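Local atomic coordinates of fucolectin-related protein (Streptococcus pneumoniae, PDB entry 2WMF), a protein that probably hydrolyses glycosidic bonds in host blood-group carbohydrate antigens, as the catalytic module of a family 98 glycoside hydrolase. Residues R426-N437 with L462-N473. Numbering follows the deposited sequence.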
ATOM      1  N   ARG A 426       2.756 -12.854  12.716  1.00  6.89           N
ATOM      2  CA  ARG A 426       3.667 -12.477  13.807  1.00  7.85           C
ATOM      3  C   ARG A 426       4.852 -11.714  13.205  1.00  8.10           C
ATOM      4  O   ARG A 426       5.474 -12.164  12.239  1.00  8.74           O
ATOM      5  CB  ARG A 426       4.084 -13.679  14.590  1.00  8.89           C
ATOM      6  CG  ARG A 426       4.863 -13.304  15.849  1.00  8.38           C
ATOM      7  CD  ARG A 426       3.973 -12.783  16.937  1.00  8.10           C
ATOM      8  NE  ARG A 426       4.807 -12.348  18.057  1.00  8.35           N
ATOM      9  CZ  ARG A 426       4.342 -12.006  19.246  1.00  8.48           C
ATOM     10  NH1 ARG A 426       3.025 -11.929  19.487  1.00  9.87           N
ATOM     11  NH2 ARG A 426       5.185 -11.631  20.198  1.00  9.03           N
ATOM     12  N   VAL A 427       5.056 -10.507  13.724  1.00  8.04           N
ATOM     13  CA  VAL A 427       6.112  -9.592  13.276  1.00  7.90           C
ATOM     14  C   VAL A 427       6.858  -9.157  14.528  1.00  8.25           C
ATOM     15  O   VAL A 427       6.387  -8.304  15.242  1.00  7.90           O
ATOM     16  CB  VAL A 427       5.511  -8.387  12.537  1.00  7.31           C
ATOM     17  CG1 VAL A 427       6.598  -7.429  12.071  1.00  7.56           C
ATOM     18  CG2 VAL A 427       4.659  -8.854  11.344  1.00  8.49           C
ATOM     19  N   GLY A 428       7.996  -9.789  14.810  1.00  8.73           N
ATOM     20  CA  GLY A 428       8.721  -9.488  16.038  1.00  8.94           C
ATOM     21  C   GLY A 428       7.850  -9.719  17.256  1.00  8.77           C
ATOM     22  O   GLY A 428       7.294 -10.801  17.398  1.00  8.83           O
ATOM     23  N   ASN A 429       7.684  -8.692  18.096  1.00  8.15           N
ATOM     24  CA  ASN A 429       6.870  -8.807  19.316  1.00  7.86           C
ATOM     25  C   ASN A 429       5.440  -8.357  19.125  1.00  7.47           C
ATOM     26  O   ASN A 429       4.771  -8.041  20.092  1.00  8.62           O
ATOM     27  CB  ASN A 429       7.505  -8.034  20.497  1.00  7.99           C
ATOM     28  CG  ASN A 429       7.645  -6.538  20.244  1.00  8.72           C
ATOM     29  OD1 ASN A 429       7.958  -6.106  19.153  1.00 12.65           O
ATOM     30  ND2 ASN A 429       7.470  -5.752  21.282  1.00  9.43           N
ATOM     31  N   SER A 430       4.965  -8.378  17.880  1.00  7.74           N
ATOM     32  CA  SER A 430       3.596  -7.970  17.584  1.00  6.99           C
ATOM     33  C   SER A 430       2.823  -8.982  16.713  1.00  6.69           C
ATOM     34  O   SER A 430       3.429  -9.762  15.959  1.00  7.38           O
ATOM     35  CB  SER A 430       3.569  -6.644  16.850  1.00  8.52           C
ATOM     36  OG  SER A 430       4.205  -5.619  17.567  1.00  7.97           O
ATOM     37  N   TRP A 431       1.496  -8.921  16.827  1.00  7.47           N
ATOM     38  CA  TRP A 431       0.587  -9.560  15.911  1.00  7.24           C
ATOM     39  C   TRP A 431      -0.056  -8.489  15.041  1.00  6.15           C
ATOM     40  O   TRP A 431      -0.555  -7.481  15.553  1.00  7.68           O
ATOM     41  CB  TRP A 431      -0.551 -10.281  16.669  1.00  7.60           C
ATOM     42  CG  TRP A 431      -0.189 -11.601  17.296  1.00  7.86           C
ATOM     43  CD1 TRP A 431      -0.129 -11.900  18.666  1.00  9.24           C
ATOM     44  CD2 TRP A 431       0.032 -12.815  16.608  1.00  7.86           C
ATOM     45  NE1 TRP A 431       0.159 -13.241  18.842  1.00  9.10           N
ATOM     46  CE2 TRP A 431       0.227 -13.846  17.603  1.00  9.75           C
ATOM     47  CE3 TRP A 431       0.050 -13.163  15.260  1.00  9.23           C
ATOM     48  CZ2 TRP A 431       0.433 -15.165  17.266  1.00  8.73           C
ATOM     49  CZ3 TRP A 431       0.244 -14.503  14.937  1.00  9.09           C
ATOM     50  CH2 TRP A 431       0.461 -15.476  15.935  1.00 10.99           C
ATOM     51  N   TYR A 432      -0.080  -8.746  13.731  1.00  6.59           N
ATOM     52  CA  TYR A 432      -0.762  -7.918  12.728  1.00  7.43           C
ATOM     53  C   TYR A 432      -1.942  -8.769  12.183  1.00  7.45           C
ATOM     54  O   TYR A 432      -1.740  -9.893  11.712  1.00  8.31           O
ATOM     55  CB  TYR A 432       0.190  -7.497  11.592  1.00  7.79           C
ATOM     56  CG  TYR A 432       1.074  -6.367  12.040  1.00  7.47           C
ATOM     57  CD1 TYR A 432       0.701  -5.057  11.779  1.00  8.01           C
ATOM     58  CD2 TYR A 432       2.190  -6.587  12.852  1.00  9.00           C
ATOM     59  CE1 TYR A 432       1.410  -3.980  12.283  1.00  8.27           C
ATOM     60  CE2 TYR A 432       2.941  -5.497  13.378  1.00  7.10           C
ATOM     61  CZ  TYR A 432       2.559  -4.200  13.103  1.00  8.74           C
ATOM     62  OH  TYR A 432       3.273  -3.133  13.629  1.00  9.32           O
ATOM     63  N   ILE A 433      -3.153  -8.221  12.258  1.00  7.87           N
ATOM     64  CA  ILE A 433      -4.379  -8.993  12.126  1.00  7.80           C
ATOM     65  C   ILE A 433      -5.395  -8.257  11.239  1.00  7.05           C
ATOM     66  O   ILE A 433      -5.541  -7.036  11.336  1.00  7.63           O
ATOM     67  CB  ILE A 433      -5.039  -9.173  13.516  1.00  8.16           C
ATOM     68  CG1 ILE A 433      -4.066  -9.825  14.502  1.00  9.15           C
ATOM     69  CG2 ILE A 433      -6.345  -9.919  13.428  1.00  8.76           C
ATOM     70  CD1 ILE A 433      -4.086  -9.156  15.843  1.00  9.02           C
ATOM     71  N   TYR A 434      -6.135  -9.006  10.430  1.00  7.18           N
ATOM     72  CA  TYR A 434      -7.340  -8.485   9.787  1.00  7.50           C
ATOM     73  C   TYR A 434      -8.320  -9.575   9.370  1.00  7.23           C
ATOM     74  O   TYR A 434      -7.987 -10.746   9.263  1.00  7.09           O
ATOM     75  CB  TYR A 434      -7.041  -7.523   8.642  1.00  7.71           C
ATOM     76  CG  TYR A 434      -6.184  -7.949   7.459  1.00  8.80           C
ATOM     77  CD1 TYR A 434      -6.578  -8.988   6.601  1.00  8.00           C
ATOM     78  CD2 TYR A 434      -4.974  -7.276   7.147  1.00  8.23           C
ATOM     79  CE1 TYR A 434      -5.791  -9.368   5.518  1.00  7.09           C
ATOM     80  CE2 TYR A 434      -4.214  -7.618   6.037  1.00  8.29           C
ATOM     81  CZ  TYR A 434      -4.616  -8.654   5.204  1.00  8.55           C
ATOM     82  OH  TYR A 434      -3.888  -8.978   4.081  1.00  8.48           O
ATOM     83  N   ASN A 435      -9.552  -9.117   9.098  1.00  8.30           N
ATOM     84  CA  ASN A 435     -10.567  -9.946   8.478  1.00  8.12           C
ATOM     85  C   ASN A 435     -10.286  -9.895   6.960  1.00  7.90           C
ATOM     86  O   ASN A 435     -10.198  -8.802   6.396  1.00  9.01           O
ATOM     87  CB  ASN A 435     -11.956  -9.387   8.804  1.00  7.75           C
ATOM     88  CG  ASN A 435     -13.096 -10.182   8.154  1.00  8.50           C
ATOM     89  OD1 ASN A 435     -13.012 -10.552   6.974  1.00  7.81           O
ATOM     90  ND2 ASN A 435     -14.134 -10.504   8.956  1.00  7.36           N
ATOM     91  N   SER A 436     -10.098 -11.066   6.342  1.00  7.47           N
ATOM     92  CA  SER A 436      -9.663 -11.177   4.952  1.00  6.89           C
ATOM     93  C   SER A 436     -10.762 -11.146   3.887  1.00  8.14           C
ATOM     94  O   SER A 436     -10.462 -11.347   2.693  1.00  7.81           O
ATOM     95  CB  SER A 436      -8.833 -12.448   4.734  1.00  7.60           C
ATOM     96  OG  SER A 436      -9.586 -13.613   4.917  1.00  7.62           O
ATOM     97  N   ASN A 437     -12.019 -10.929   4.320  1.00  7.80           N
ATOM     98  CA  ASN A 437     -13.159 -10.846   3.391  1.00  7.70           C
ATOM     99  C   ASN A 437     -13.321  -9.449   2.762  1.00  8.39           C
ATOM    100  O   ASN A 437     -13.706  -8.487   3.439  1.00  8.52           O
ATOM    101  CB  ASN A 437     -14.437 -11.230   4.140  1.00  7.90           C
ATOM    102  CG  ASN A 437     -14.509 -12.696   4.494  1.00  7.82           C
ATOM    103  OD1 ASN A 437     -13.956 -13.555   3.804  1.00  7.61           O
ATOM    104  ND2 ASN A 437     -15.200 -12.994   5.616  1.00  7.35           N
ATOM    105  N   LEU A 462     -13.849 -10.364  14.536  1.00  9.50           N
ATOM    106  CA  LEU A 462     -13.628  -9.228  13.659  1.00  9.29           C
ATOM    107  C   LEU A 462     -14.669  -9.196  12.534  1.00  8.21           C
ATOM    108  O   LEU A 462     -14.806 -10.148  11.806  1.00  9.04           O
ATOM    109  CB  LEU A 462     -12.286  -9.327  12.959  1.00 10.09           C
ATOM    110  CG  LEU A 462     -11.056  -9.545  13.825  1.00 10.14           C
ATOM    111  CD1 LEU A 462      -9.967 -10.377  13.099  1.00 13.68           C
ATOM    112  CD2 LEU A 462     -10.591  -8.178  14.303  1.00 13.92           C
ATOM    113  N   THR A 463     -15.367  -8.087  12.401  1.00  8.11           N
ATOM    114  CA  THR A 463     -16.227  -7.898  11.254  1.00  7.89           C
ATOM    115  C   THR A 463     -15.380  -7.565  10.039  1.00  7.67           C
ATOM    116  O   THR A 463     -14.203  -7.180  10.176  1.00  7.44           O
ATOM    117  CB  THR A 463     -17.287  -6.791  11.465  1.00  6.26           C
ATOM    118  OG1 THR A 463     -16.664  -5.490  11.471  1.00 10.46           O
ATOM    119  CG2 THR A 463     -18.121  -6.996  12.743  1.00  9.00           C
ATOM    120  N   PRO A 464     -15.958  -7.689   8.833  1.00  8.04           N
ATOM    121  CA  PRO A 464     -15.208  -7.250   7.684  1.00  8.33           C
ATOM    122  C   PRO A 464     -14.665  -5.822   7.778  1.00  7.87           C
ATOM    123  O   PRO A 464     -15.280  -4.954   8.379  1.00  8.06           O
ATOM    124  CB  PRO A 464     -16.203  -7.401   6.525  1.00  8.67           C
ATOM    125  CG  PRO A 464     -17.119  -8.550   6.957  1.00  8.38           C
ATOM    126  CD  PRO A 464     -17.254  -8.334   8.459  1.00  8.92           C
ATOM    127  N   HIS A 465     -13.509  -5.608   7.158  1.00  7.72           N
ATOM    128  CA  HIS A 465     -12.881  -4.275   7.080  1.00  8.18           C
ATOM    129  C   HIS A 465     -12.508  -3.790   8.499  1.00  8.04           C
ATOM    130  O   HIS A 465     -12.709  -2.620   8.879  1.00  8.72           O
ATOM    131  CB  HIS A 465     -13.749  -3.290   6.303  1.00  8.25           C
ATOM    132  CG  HIS A 465     -14.312  -3.912   5.070  1.00  8.97           C
ATOM    133  ND1 HIS A 465     -15.665  -3.942   4.800  1.00  9.82           N
ATOM    134  CD2 HIS A 465     -13.701  -4.590   4.073  1.00  8.85           C
ATOM    135  CE1 HIS A 465     -15.853  -4.594   3.662  1.00  9.99           C
ATOM    136  NE2 HIS A 465     -14.682  -5.018   3.211  1.00  8.35           N
ATOM    137  N   THR A 466     -11.967  -4.742   9.259  1.00  8.32           N
ATOM    138  CA  THR A 466     -11.390  -4.490  10.583  1.00  7.65           C
ATOM    139  C   THR A 466      -9.958  -5.010  10.590  1.00  7.27           C
ATOM    140  O   THR A 466      -9.725  -6.158  10.214  1.00  8.09           O
ATOM    141  CB  THR A 466     -12.183  -5.197  11.743  1.00  7.53           C
ATOM    142  OG1 THR A 466     -13.552  -4.816  11.655  1.00  8.43           O
ATOM    143  CG2 THR A 466     -11.643  -4.749  13.117  1.00  7.61           C
ATOM    144  N   TYR A 467      -9.024  -4.162  11.043  1.00  7.24           N
ATOM    145  CA  TYR A 467      -7.673  -4.585  11.315  1.00  6.81           C
ATOM    146  C   TYR A 467      -7.318  -4.283  12.785  1.00  6.57           C
ATOM    147  O   TYR A 467      -7.964  -3.461  13.472  1.00  8.38           O
ATOM    148  CB  TYR A 467      -6.660  -4.038  10.321  1.00  6.82           C
ATOM    149  CG  TYR A 467      -6.277  -2.557  10.467  1.00  7.18           C
ATOM    150  CD1 TYR A 467      -5.348  -2.141  11.422  1.00  7.92           C
ATOM    151  CD2 TYR A 467      -6.861  -1.569   9.678  1.00  7.69           C
ATOM    152  CE1 TYR A 467      -4.970  -0.787  11.539  1.00  8.45           C
ATOM    153  CE2 TYR A 467      -6.481  -0.217   9.779  1.00  6.82           C
ATOM    154  CZ  TYR A 467      -5.535   0.181  10.719  1.00  7.90           C
ATOM    155  OH  TYR A 467      -5.145   1.521  10.805  1.00  8.46           O
ATOM    156  N   ALA A 468      -6.283  -5.003  13.237  1.00  6.82           N
ATOM    157  CA  ALA A 468      -5.774  -4.857  14.602  1.00  7.29           C
ATOM    158  C   ALA A 468      -4.280  -5.052  14.610  1.00  7.61           C
ATOM    159  O   ALA A 468      -3.728  -5.824  13.784  1.00  8.69           O
ATOM    160  CB  ALA A 468      -6.465  -5.854  15.561  1.00  7.94           C
ATOM    161  N   VAL A 469      -3.622  -4.364  15.559  1.00  7.56           N
ATOM    162  CA  VAL A 469      -2.220  -4.590  15.830  1.00  7.63           C
ATOM    163  C   VAL A 469      -2.092  -4.754  17.328  1.00  7.94           C
ATOM    164  O   VAL A 469      -2.562  -3.898  18.098  1.00  9.51           O
ATOM    165  CB  VAL A 469      -1.298  -3.437  15.357  1.00  7.57           C
ATOM    166  CG1 VAL A 469       0.210  -3.842  15.527  1.00  9.21           C
ATOM    167  CG2 VAL A 469      -1.579  -3.035  13.904  1.00  8.25           C
ATOM    168  N   VAL A 470      -1.445  -5.828  17.732  1.00  8.07           N
ATOM    169  CA  VAL A 470      -1.227  -6.068  19.165  1.00  8.29           C
ATOM    170  C   VAL A 470       0.279  -6.160  19.418  1.00  8.59           C
ATOM    171  O   VAL A 470       0.951  -7.068  18.898  1.00  8.36           O
ATOM    172  CB  VAL A 470      -1.928  -7.392  19.662  1.00  8.66           C
ATOM    173  CG1 VAL A 470      -1.601  -7.674  21.161  1.00  9.33           C
ATOM    174  CG2 VAL A 470      -3.445  -7.393  19.375  1.00  9.34           C
ATOM    175  N   LYS A 471       0.802  -5.213  20.187  1.00  9.34           N
ATOM    176  CA  LYS A 471       2.214  -5.214  20.555  1.00  9.48           C
ATOM    177  C   LYS A 471       2.405  -5.683  22.003  1.00  7.60           C
ATOM    178  O   LYS A 471       1.753  -5.163  22.933  1.00  9.74           O
ATOM    179  CB  LYS A 471       2.803  -3.807  20.399  1.00 10.90           C
ATOM    180  CG  LYS A 471       4.296  -3.746  20.715  1.00 12.59           C
ATOM    181  CD  LYS A 471       4.933  -2.365  20.463  1.00 16.28           C
ATOM    182  CE  LYS A 471       5.759  -2.388  19.196  1.00 21.20           C
ATOM    183  NZ  LYS A 471       6.397  -1.013  18.911  1.00 23.48           N
ATOM    184  N   GLU A 472       3.308  -6.647  22.182  1.00  7.09           N
ATOM    185  CA  GLU A 472       3.658  -7.133  23.515  1.00  8.35           C
ATOM    186  C   GLU A 472       4.903  -6.413  24.007  1.00  8.23           C
ATOM    187  O   GLU A 472       6.012  -6.670  23.535  1.00  8.41           O
ATOM    188  CB  GLU A 472       3.892  -8.633  23.490  1.00  9.58           C
ATOM    189  CG  GLU A 472       2.692  -9.432  22.961  1.00  9.07           C
ATOM    190  CD  GLU A 472       2.851 -10.935  23.232  1.00  9.85           C
ATOM    191  OE1 GLU A 472       2.749 -11.304  24.418  1.00 10.79           O
ATOM    192  OE2 GLU A 472       3.073 -11.744  22.292  1.00  9.01           O
ATOM    193  N   ASN A 473       4.709  -5.489  24.951  1.00  8.92           N
ATOM    194  CA  ASN A 473       5.816  -4.900  25.692  1.00  8.66           C
ATOM    195  C   ASN A 473       6.095  -5.824  26.859  1.00  8.98           C
ATOM    196  O   ASN A 473       5.347  -6.780  27.089  1.00  9.35           O
ATOM    197  CB  ASN A 473       5.479  -3.489  26.139  1.00 10.13           C
ATOM    198  CG  ASN A 473       5.317  -2.540  24.954  1.00 11.15           C
ATOM    199  OD1 ASN A 473       4.271  -1.849  24.812  1.00 15.78           O
ATOM    200  ND2 ASN A 473       6.350  -2.466  24.119  1.00  9.48           N
TER
HETATM  201  O   HOH W   1     -12.210  -7.273   5.362  1.00  8.40           O
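I433 sits at the tight middle of this antiparallel strand pair, 430-434 against 467-472. Its backbone exchanges two hydrogen bonds with A468, and its side chain lies on the face shared with W431, A468 and V470. There I433 CG2 meets L462 CD1 at 3.7 Å while I433 CD1 reaches V470 CG2 at 4.0 Å; L448 of strand 444-449, in the other antiparallel sheet, covers I433 and W431, so this is the inside of a two-sheet packing. The opposite face, with Y432, Y434, Y467 and V469, turns toward the eight-stranded parallel barrel: helix 272-283 packs on Y434 and Y467. V469 CG1, set anti to the backbone N (chi1 -173°), lies over the Y432 ring in a CH-pi contact, 3.7 Å from its centroid, and the Y432 hydroxyl bonds H319.

Beyond the strands, N435 ND2 bonds L462 O (2.9 Å) from above the carbonyl plane, while N435 OD1 accepts from N437 N in an Asx turn. One water accepts a hydrogen bond from H465 N and donates to N435 O and N437 O, joining the two loops.

The end next to the type II' turn V427-S430 is the more open one: R426, N429 and K471 are partly exposed, although E472 itself is buried. N429 ND2 reaches E472 O at 2.8 Å. R426 NH1 and NH2 both grip E472 OE2, NH1 at 2.8 Å on its anti lone pair, with guanidinium and carboxylate planes 87° apart; R426 NE also holds G428 O. Y451 N adds a third donor to that oxygen and T452 binds OE1, an environment that would probably favour a charged carboxylate and ties the turn to the neighbouring 450-452 loop.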